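Long-range contacts in AB hydrolase-1 domain-containing protein (Thermoplasma acidophilum DSM 1728, PDB 3BDI), which is of unknown function but is probably a hydrolase of the alpha/beta hydrolase superfamily, in the ABHD14 family: residues 8-17 with 65-76; 58-66 with 89-99. All coordinates share one frame; numbering follows the deposited sequence. Where two conformers were deposited one is given.

Interaction 1: 8-17 with 65-76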
loop_
_atom_site.group_PDB
_atom_site.type_symbol
_atom_site.label_atom_id
_atom_site.label_comp_id
_atom_site.label_asym_id
_atom_site.label_seq_id
_atom_site.Cartn_x
_atom_site.Cartn_y
_atom_site.Cartn_z
ATOM N N PHE A 8 -10.738 15.934 -2.236
ATOM C CA PHE A 8 -9.419 16.357 -2.633
ATOM C C PHE A 8 -8.738 17.026 -1.452
ATOM O O PHE A 8 -9.368 17.777 -0.701
ATOM C CB PHE A 8 -9.466 17.275 -3.839
ATOM C CG PHE A 8 -9.991 16.610 -5.069
ATOM C CD1 PHE A 8 -11.359 16.524 -5.333
ATOM C CD2 PHE A 8 -9.123 16.055 -5.972
ATOM C CE1 PHE A 8 -11.795 15.840 -6.442
ATOM C CE2 PHE A 8 -9.579 15.409 -7.093
ATOM C CZ PHE A 8 -10.924 15.325 -7.311
ATOM N N ILE A 9 -7.475 16.669 -1.247
ATOM C CA ILE A 9 -6.611 17.176 -0.160
ATOM C C ILE A 9 -5.408 17.875 -0.822
ATOM O O ILE A 9 -4.959 17.481 -1.921
ATOM C CB ILE A 9 -6.180 16.023 0.821
ATOM C CG1 ILE A 9 -5.553 16.587 2.106
ATOM C CG2 ILE A 9 -5.306 14.965 0.122
ATOM C CD1 ILE A 9 -5.517 15.611 3.221
ATOM N N ASP A 10 -4.899 18.947 -0.209
ATOM C CA ASP A 10 -3.644 19.517 -0.610
ATOM C C ASP A 10 -2.533 18.837 0.110
ATOM O O ASP A 10 -2.506 18.819 1.356
ATOM C CB ASP A 10 -3.567 20.999 -0.290
ATOM C CG ASP A 10 -2.238 21.622 -0.793
ATOM O OD1 ASP A 10 -2.094 21.739 -2.016
ATOM O OD2 ASP A 10 -1.391 21.934 0.022
ATOM N N VAL A 11 -1.582 18.286 -0.648
ATOM C CA VAL A 11 -0.357 17.722 -0.107
ATOM C C VAL A 11 0.788 18.594 -0.619
ATOM O O VAL A 11 1.279 18.454 -1.740
ATOM C CB VAL A 11 -0.187 16.221 -0.461
ATOM C CG1 VAL A 11 1.061 15.665 0.256
ATOM C CG2 VAL A 11 -1.456 15.442 -0.062
ATOM N N ASN A 12 1.194 19.563 0.197
ATOM C CA ASN A 12 2.275 20.493 -0.136
ATOM C C ASN A 12 2.195 21.048 -1.532
ATOM O O ASN A 12 3.191 21.144 -2.232
ATOM C CB ASN A 12 3.642 19.880 0.154
ATOM C CG ASN A 12 3.854 19.667 1.619
ATOM O OD1 ASN A 12 3.627 20.584 2.422
ATOM N ND2 ASN A 12 4.249 18.482 2.001
ATOM N N GLY A 13 1.000 21.454 -1.926
ATOM C CA GLY A 13 0.817 22.159 -3.190
ATOM C C GLY A 13 0.298 21.287 -4.331
ATOM O O GLY A 13 -0.018 21.794 -5.403
ATOM N N THR A 14 0.182 19.989 -4.084
ATOM C CA THR A 14 -0.357 19.058 -5.083
ATOM C C THR A 14 -1.753 18.649 -4.679
ATOM O O THR A 14 -1.960 18.163 -3.544
ATOM C CB THR A 14 0.550 17.835 -5.220
ATOM O OG1 THR A 14 1.811 18.265 -5.732
ATOM C CG2 THR A 14 -0.038 16.789 -6.206
ATOM N N ARG A 15 -2.698 18.801 -5.603
ATOM C CA ARG A 15 -4.086 18.447 -5.376
ATOM C C ARG A 15 -4.348 16.946 -5.555
ATOM O O ARG A 15 -4.399 16.444 -6.676
ATOM C CB ARG A 15 -4.994 19.281 -6.283
ATOM C CG ARG A 15 -6.492 19.165 -6.041
ATOM C CD ARG A 15 -7.225 19.970 -7.027
ATOM N NE ARG A 15 -8.670 20.020 -6.850
ATOM C CZ ARG A 15 -9.547 19.316 -7.560
ATOM N NH1 ARG A 15 -9.186 18.442 -8.461
ATOM N NH2 ARG A 15 -10.847 19.511 -7.315
ATOM N N VAL A 16 -4.502 16.246 -4.443
ATOM C CA VAL A 16 -4.581 14.802 -4.382
ATOM C C VAL A 16 -6.019 14.377 -4.150
ATOM O O VAL A 16 -6.651 14.848 -3.207
ATOM C CB VAL A 16 -3.680 14.293 -3.238
ATOM C CG1 VAL A 16 -3.829 12.795 -3.035
ATOM C CG2 VAL A 16 -2.244 14.643 -3.565
ATOM N N PHE A 17 -6.529 13.486 -4.987
ATOM C CA PHE A 17 -7.798 12.825 -4.730
ATOM C C PHE A 17 -7.583 11.696 -3.740
ATOM O O PHE A 17 -6.639 10.930 -3.848
ATOM C CB PHE A 17 -8.368 12.231 -6.017
ATOM C CG PHE A 17 -9.649 11.454 -5.816
ATOM C CD1 PHE A 17 -10.808 12.127 -5.512
ATOM C CD2 PHE A 17 -9.700 10.063 -5.950
ATOM C CE1 PHE A 17 -11.970 11.448 -5.286
ATOM C CE2 PHE A 17 -10.862 9.363 -5.751
ATOM C CZ PHE A 17 -12.031 10.079 -5.441
ATOM N N PRO A 65 0.017 11.221 -7.234
ATOM C CA PRO A 65 0.181 12.340 -8.178
ATOM C C PRO A 65 0.539 11.905 -9.593
ATOM O O PRO A 65 1.447 11.116 -9.767
ATOM C CB PRO A 65 1.285 13.188 -7.511
ATOM C CG PRO A 65 1.047 12.947 -6.024
ATOM C CD PRO A 65 0.684 11.498 -5.928
ATOM N N GLY A 66 -0.184 12.425 -10.577
ATOM C CA GLY A 66 0.019 12.023 -11.936
ATOM C C GLY A 66 -0.833 10.879 -12.401
ATOM O O GLY A 66 -0.823 10.571 -13.612
ATOM N N PHE A 67 -1.644 10.302 -11.511
ATOM C CA PHE A 67 -2.474 9.127 -11.793
ATOM C C PHE A 67 -3.902 9.447 -11.378
ATOM O O PHE A 67 -4.152 10.304 -10.532
ATOM C CB PHE A 67 -1.993 7.902 -10.994
ATOM C CG PHE A 67 -0.664 7.393 -11.453
ATOM C CD1 PHE A 67 0.529 8.006 -11.054
ATOM C CD2 PHE A 67 -0.599 6.316 -12.313
ATOM C CE1 PHE A 67 1.728 7.523 -11.478
ATOM C CE2 PHE A 67 0.623 5.850 -12.731
ATOM C CZ PHE A 67 1.769 6.488 -12.353
ATOM N N GLY A 68 -4.860 8.711 -11.912
ATOM C CA GLY A 68 -6.259 8.832 -11.520
ATOM C C GLY A 68 -6.748 10.259 -11.611
ATOM O O GLY A 68 -6.658 10.884 -12.658
ATOM N N ARG A 69 -7.257 10.759 -10.490
ATOM C CA ARG A 69 -7.848 12.102 -10.379
ATOM C C ARG A 69 -6.886 13.129 -9.758
ATOM O O ARG A 69 -7.264 14.271 -9.581
ATOM C CB ARG A 69 -9.120 12.046 -9.531
ATOM C CG ARG A 69 -10.246 11.336 -10.240
ATOM C CD ARG A 69 -11.372 11.055 -9.222
ATOM N NE ARG A 69 -12.637 10.897 -9.904
ATOM C CZ ARG A 69 -13.102 9.757 -10.419
ATOM N NH1 ARG A 69 -12.378 8.646 -10.411
ATOM N NH2 ARG A 69 -14.260 9.795 -11.076
ATOM N N SER A 70 -5.643 12.746 -9.483
ATOM C CA SER A 70 -4.697 13.624 -8.799
ATOM C C SER A 70 -3.877 14.433 -9.797
ATOM O O SER A 70 -3.498 13.970 -10.878
ATOM C CB SER A 70 -3.764 12.820 -7.898
ATOM O OG SER A 70 -4.499 12.316 -6.791
ATOM N N ALA A 71 -3.504 15.629 -9.389
ATOM C CA ALA A 71 -2.692 16.476 -10.245
ATOM C C ALA A 71 -1.323 15.885 -10.426
ATOM O O ALA A 71 -0.814 15.176 -9.526
ATOM C CB ALA A 71 -2.597 17.887 -9.602
ATOM N N SER A 72 -0.702 16.224 -11.567
ATOM C CA SER A 72 0.722 15.998 -11.717
ATOM C C SER A 72 1.499 16.782 -10.669
ATOM O O SER A 72 1.010 17.734 -10.086
ATOM C CB SER A 72 1.139 16.481 -13.082
ATOM O OG SER A 72 0.510 15.706 -14.114
ATOM N N SER A 73 2.731 16.386 -10.405
ATOM C CA SER A 73 3.487 16.987 -9.287
ATOM C C SER A 73 4.983 17.018 -9.576
ATOM O O SER A 73 5.588 15.969 -9.836
ATOM C CB SER A 73 3.260 16.222 -8.009
ATOM O OG SER A 73 4.020 16.807 -6.943
ATOM N N GLU A 74 5.613 18.186 -9.467
ATOM C CA GLU A 74 7.058 18.244 -9.547
ATOM C C GLU A 74 7.703 17.600 -8.351
ATOM O O GLU A 74 8.707 16.911 -8.512
ATOM C CB GLU A 74 7.557 19.689 -9.669
ATOM C CG GLU A 74 7.139 20.342 -10.971
ATOM C CD GLU A 74 7.456 21.802 -11.044
ATOM O OE1 GLU A 74 8.558 22.204 -10.640
ATOM O OE2 GLU A 74 6.587 22.581 -11.496
ATOM N N LYS A 75 7.173 17.850 -7.158
ATOM C CA LYS A 75 7.771 17.333 -5.922
ATOM C C LYS A 75 7.675 15.793 -5.806
ATOM O O LYS A 75 8.611 15.109 -5.308
ATOM C CB LYS A 75 7.043 17.987 -4.731
ATOM C CG LYS A 75 7.548 17.620 -3.357
ATOM C CD LYS A 75 6.873 18.458 -2.278
ATOM C CE LYS A 75 7.376 18.058 -0.906
ATOM N NZ LYS A 75 8.771 18.600 -0.650
ATOM N N TYR A 76 6.532 15.239 -6.227
ATOM C CA TYR A 76 6.209 13.829 -5.983
ATOM C C TYR A 76 6.167 12.992 -7.221
ATOM O O TYR A 76 5.993 11.776 -7.128
ATOM C CB TYR A 76 4.848 13.737 -5.278
ATOM C CG TYR A 76 4.797 14.479 -3.943
ATOM C CD1 TYR A 76 5.687 14.174 -2.916
ATOM C CD2 TYR A 76 3.810 15.454 -3.690
ATOM C CE1 TYR A 76 5.634 14.856 -1.717
ATOM C CE2 TYR A 76 3.762 16.129 -2.495
ATOM C CZ TYR A 76 4.644 15.804 -1.498
ATOM O OH TYR A 76 4.553 16.486 -0.289
HETATM O O HOH W 1 1.405 19.656 -8.198
HETATM O O HOH W 2 -6.658 16.903 -8.523
#

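Interaction 2: 58-66 with 89-99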
loop_
_atom_site.group_PDB
_atom_site.type_symbol
_atom_site.label_atom_id
_atom_site.label_comp_id
_atom_site.label_asym_id
_atom_site.label_seq_id
_atom_site.Cartn_x
_atom_site.Cartn_y
_atom_site.Cartn_z
ATOM N N ASN A 58 -8.764 2.952 10.543
ATOM C CA ASN A 58 -9.069 4.087 9.673
ATOM C C ASN A 58 -8.374 3.800 8.343
ATOM O O ASN A 58 -7.204 3.460 8.326
ATOM C CB ASN A 58 -8.573 5.387 10.297
ATOM C CG ASN A 58 -9.507 5.891 11.362
ATOM O OD1 ASN A 58 -10.662 5.496 11.431
ATOM N ND2 ASN A 58 -9.027 6.830 12.146
ATOM N N VAL A 59 -9.121 3.962 7.251
ATOM C CA VAL A 59 -8.644 3.586 5.908
ATOM C C VAL A 59 -8.535 4.813 4.987
ATOM O O VAL A 59 -9.479 5.559 4.828
ATOM C CB VAL A 59 -9.559 2.544 5.261
ATOM C CG1 VAL A 59 -8.945 2.011 3.960
ATOM C CG2 VAL A 59 -9.846 1.397 6.240
ATOM N N TYR A 60 -7.363 4.945 4.372
ATOM C CA TYR A 60 -7.081 6.078 3.469
ATOM C C TYR A 60 -6.550 5.530 2.154
ATOM O O TYR A 60 -5.734 4.617 2.169
ATOM C CB TYR A 60 -5.988 6.964 4.066
ATOM C CG TYR A 60 -6.324 7.535 5.422
ATOM C CD1 TYR A 60 -6.065 6.831 6.582
ATOM C CD2 TYR A 60 -6.940 8.756 5.526
ATOM C CE1 TYR A 60 -6.383 7.365 7.829
ATOM C CE2 TYR A 60 -7.247 9.297 6.791
ATOM C CZ TYR A 60 -6.977 8.575 7.910
ATOM O OH TYR A 60 -7.301 9.091 9.177
ATOM N N ALA A 61 -6.983 6.076 1.018
ATOM C CA ALA A 61 -6.454 5.618 -0.274
ATOM C C ALA A 61 -6.409 6.788 -1.262
ATOM O O ALA A 61 -7.469 7.239 -1.701
ATOM C CB ALA A 61 -7.333 4.510 -0.851
ATOM N N PRO A 62 -5.230 7.312 -1.588
ATOM C CA PRO A 62 -5.113 8.378 -2.601
ATOM C C PRO A 62 -4.843 7.857 -3.999
ATOM O O PRO A 62 -4.351 6.737 -4.181
ATOM C CB PRO A 62 -3.897 9.147 -2.125
ATOM C CG PRO A 62 -3.019 8.100 -1.524
ATOM C CD PRO A 62 -3.929 6.995 -0.974
ATOM N N ASP A 63 -5.133 8.702 -4.986
ATOM C CA ASP A 63 -4.561 8.541 -6.335
ATOM C C ASP A 63 -3.180 9.184 -6.285
ATOM O O ASP A 63 -3.036 10.332 -5.817
ATOM C CB ASP A 63 -5.413 9.164 -7.405
ATOM C CG ASP A 63 -6.722 8.432 -7.628
ATOM O OD1 ASP A 63 -6.926 7.342 -7.080
ATOM O OD2 ASP A 63 -7.563 8.991 -8.379
ATOM N N TYR A 64 -2.157 8.440 -6.682
ATOM C CA TYR A 64 -0.784 8.942 -6.668
ATOM C C TYR A 64 -0.725 10.157 -7.602
ATOM O O TYR A 64 -1.319 10.130 -8.658
ATOM C CB TYR A 64 0.224 7.856 -7.091
ATOM C CG TYR A 64 1.649 8.273 -6.701
ATOM C CD1 TYR A 64 2.092 8.151 -5.397
ATOM C CD2 TYR A 64 2.423 8.968 -7.591
ATOM C CE1 TYR A 64 3.272 8.661 -5.009
ATOM C CE2 TYR A 64 3.640 9.496 -7.199
ATOM C CZ TYR A 64 4.077 9.304 -5.924
ATOM O OH TYR A 64 5.232 9.831 -5.464
ATOM N N PRO A 65 0.017 11.221 -7.234
ATOM C CA PRO A 65 0.181 12.340 -8.178
ATOM C C PRO A 65 0.539 11.905 -9.593
ATOM O O PRO A 65 1.447 11.116 -9.767
ATOM C CB PRO A 65 1.285 13.188 -7.511
ATOM C CG PRO A 65 1.047 12.947 -6.024
ATOM C CD PRO A 65 0.684 11.498 -5.928
ATOM N N GLY A 66 -0.184 12.425 -10.577
ATOM C CA GLY A 66 0.019 12.023 -11.936
ATOM C C GLY A 66 -0.833 10.879 -12.401
ATOM O O GLY A 66 -0.823 10.571 -13.612
ATOM N N PHE A 89 6.158 11.470 -0.598
ATOM C CA PHE A 89 4.713 11.557 -0.756
ATOM C C PHE A 89 3.987 10.844 0.363
ATOM O O PHE A 89 3.081 11.394 0.966
ATOM C CB PHE A 89 4.220 11.005 -2.079
ATOM C CG PHE A 89 2.744 11.105 -2.196
ATOM C CD1 PHE A 89 2.126 12.307 -2.375
ATOM C CD2 PHE A 89 1.953 9.973 -2.041
ATOM C CE1 PHE A 89 0.740 12.380 -2.393
ATOM C CE2 PHE A 89 0.593 10.051 -2.085
ATOM C CZ PHE A 89 0.003 11.267 -2.268
ATOM N N ILE A 90 4.358 9.587 0.639
ATOM C CA ILE A 90 3.598 8.827 1.632
ATOM C C ILE A 90 3.684 9.455 3.032
ATOM O O ILE A 90 2.666 9.624 3.725
ATOM C CB ILE A 90 3.960 7.330 1.607
ATOM C CG1 ILE A 90 3.492 6.762 0.268
ATOM C CG2 ILE A 90 3.343 6.591 2.831
ATOM C CD1 ILE A 90 3.761 5.271 0.031
ATOM N N ARG A 91 4.898 9.863 3.406
ATOM C CA ARG A 91 5.093 10.584 4.676
ATOM C C ARG A 91 4.228 11.844 4.743
ATOM O O ARG A 91 3.515 12.077 5.718
ATOM C CB ARG A 91 6.549 10.957 4.834
ATOM C CG ARG A 91 6.848 11.622 6.160
ATOM C CD ARG A 91 8.265 12.061 6.204
ATOM N NE ARG A 91 8.463 13.409 5.674
ATOM C CZ ARG A 91 8.849 13.720 4.442
ATOM N NH1 ARG A 91 9.051 12.802 3.511
ATOM N NH2 ARG A 91 9.026 14.988 4.131
ATOM N N ASP A 92 4.307 12.653 3.688
ATOM C CA ASP A 92 3.591 13.941 3.649
ATOM C C ASP A 92 2.085 13.778 3.599
ATOM O O ASP A 92 1.337 14.586 4.127
ATOM C CB ASP A 92 4.091 14.774 2.463
ATOM C CG ASP A 92 5.533 15.280 2.638
ATOM O OD1 ASP A 92 6.115 15.065 3.728
ATOM O OD2 ASP A 92 6.124 15.795 1.665
ATOM N N TYR A 93 1.639 12.729 2.899
ATOM C CA TYR A 93 0.224 12.385 2.762
ATOM C C TYR A 93 -0.368 11.950 4.103
ATOM O O TYR A 93 -1.438 12.406 4.471
ATOM C CB TYR A 93 0.083 11.262 1.721
ATOM C CG TYR A 93 -1.313 10.705 1.620
ATOM C CD1 TYR A 93 -2.343 11.424 1.062
ATOM C CD2 TYR A 93 -1.594 9.444 2.167
ATOM C CE1 TYR A 93 -3.589 10.884 0.991
ATOM C CE2 TYR A 93 -2.832 8.891 2.088
ATOM C CZ TYR A 93 -3.866 9.628 1.529
ATOM O OH TYR A 93 -5.136 9.108 1.458
ATOM N N LEU A 94 0.360 11.112 4.842
ATOM C CA LEU A 94 -0.097 10.761 6.166
ATOM C C LEU A 94 -0.164 12.001 7.068
ATOM O O LEU A 94 -1.167 12.217 7.741
ATOM C CB LEU A 94 0.796 9.678 6.749
ATOM C CG LEU A 94 0.739 8.283 6.107
ATOM C CD1 LEU A 94 1.770 7.372 6.765
ATOM C CD2 LEU A 94 -0.675 7.683 6.222
ATOM N N LYS A 95 0.863 12.850 7.011
ATOM C CA LYS A 95 0.900 14.082 7.818
ATOM C C LYS A 95 -0.260 14.989 7.468
ATOM O O LYS A 95 -0.902 15.565 8.342
ATOM C CB LYS A 95 2.222 14.820 7.612
ATOM C CG LYS A 95 2.372 16.123 8.413
ATOM C CD LYS A 95 3.761 16.733 8.258
ATOM N N ALA A 96 -0.579 15.116 6.176
ATOM C CA ALA A 96 -1.689 15.968 5.773
ATOM C C ALA A 96 -3.027 15.527 6.338
ATOM O O ALA A 96 -3.918 16.329 6.545
ATOM C CB ALA A 96 -1.765 16.065 4.230
ATOM N N ASN A 97 -3.170 14.219 6.544
ATOM C CA ASN A 97 -4.367 13.623 7.120
ATOM C C ASN A 97 -4.310 13.537 8.657
ATOM O O ASN A 97 -5.212 12.996 9.258
ATOM C CB ASN A 97 -4.617 12.214 6.555
ATOM C CG ASN A 97 -5.284 12.256 5.203
ATOM O OD1 ASN A 97 -6.462 12.644 5.097
ATOM N ND2 ASN A 97 -4.521 11.892 4.137
ATOM N N GLY A 98 -3.234 14.049 9.264
ATOM C CA GLY A 98 -3.157 14.063 10.716
ATOM C C GLY A 98 -2.777 12.726 11.290
ATOM O O GLY A 98 -3.028 12.459 12.478
ATOM N N VAL A 99 -2.172 11.852 10.484
ATOM C CA VAL A 99 -1.873 10.464 10.879
ATOM C C VAL A 99 -0.403 10.351 11.199
ATOM O O VAL A 99 0.467 10.596 10.362
ATOM C CB VAL A 99 -2.224 9.466 9.749
ATOM C CG1 VAL A 99 -1.766 8.047 10.148
ATOM C CG2 VAL A 99 -3.716 9.557 9.448
HETATM O O HOH W 3 -7.842 11.766 9.173
#

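Interaction 1: 8-17 with 65-76
Ala71 N donates to Arg15 O over 3.0 Å, nearly straight at 175°. Next to it, Ser70 OG accepts from Phe17 N at 3.0 Å. That hydroxyl also bonds to Asp63 O, so it bridges two backbones. Thr14 OG1 and Ser73 OG pair at 2.9 Å. Ser73 OG also takes the N-H of Tyr76, an ST motif that holds the bend of the loop, while the bond to Thr14 ties that bend to the strand. Asn12 ND2 donates in its amide plane to Tyr76 OH at 3.1 Å, and Asp92 is a further hydrogen-bond partner of that hydroxyl. One water joins Thr14 OG1 to Ser72 O; another links Arg15 O and NH1 to Arg69 O.

The contact fits the loop that follows strand 57-62 of the alpha/beta hydrolase sheet against the hairpin 5-11/14-21, whose type I' turn runs from Val11 to Thr14.

Arg69 lies alongside Phe17. Its CD sits over the centre of the ring, 3.6 Å from the centroid, a CH-pi contact. Phe17 CG is anti to the backbone N (chi1 177°), which turns the ring to that aliphatic chain. Val11 O and CG1 meet Tyr76 CE2, the carbonyl in the ring plane. A leucine in place of Tyr76 would probably leave Asn12 ND2 and Asp92 without their shared hydroxyl. Thr14 CG2 packs on Pro65 CG at 4.0 Å.

Interaction 2: 58-66 with 89-99
Pro62 lies over one face of the Tyr93 ring, with CG 3.8 Å from the centroid in a CH-pi contact. The opposite face carries Asn97 ND2. The Phe89 ring is also covered on both sides. Pro65 CD, 3.8 Å from its centroid, sits over one face, and Tyr93 CB lies on the other. Pro62 CG comes to the edge of Phe89, near its plane. Tyr64 meets Phe89 obliquely, with ring planes 68° apart and CE1 3.5 Å from Phe89 CD2. Pro65 CD also lies over the centre of the Tyr64 ring, so one methylene meets both aromatics in their angle.

Phe89 and Tyr93 both hold CG anti to the backbone N, and both rings reach from the helix to the prolines. Tyr93 OH touches Pro62 CD at 3.4 Å and bonds to Gln18. The Tyr60 ring runs alongside Asn97 and Val99 in the reverse sense, and Val99 CG2 touches Tyr60 CZ at 3.7 Å. A water links Tyr60 OH to Asn97 O. Asn97 ND2 donates to Tyr93 O at 3.1 Å, from above the carbonyl plane, while Asn97 N reaches the same oxygen from the other face. Asn97 OD1 bonds to Gln18. Gly98, with positive phi, closes the helix in a Schellman motif.

The axes of strand 58-62 and helix 89-96 approach to 10.7 Å, with 129° between their N-to-C directions, the helix-on-sheet packing of an alpha/beta hydrolase core.

In the fold
Interaction 2 is a buried contact between strand and helix. Interaction 1 lies farther out, only partly buried, where a loop meets the edge hairpin of the same sheet. Their chemistry follows this. Prolines and aromatic rings carry 58-66 with 89-99, while hydroxyls, backbone groups and waters carry much of 8-17 with 65-76. The two share Pro65, which faces Thr14 in one and Phe89 in the other. They also touch directly: Tyr76 bonds to Asp92, and Ser70 to Asp63. Strands 14-21 and 57-62 are sheet neighbours. Helix 83-96 and the loop before it therefore pack against adjoining parts of one sheet.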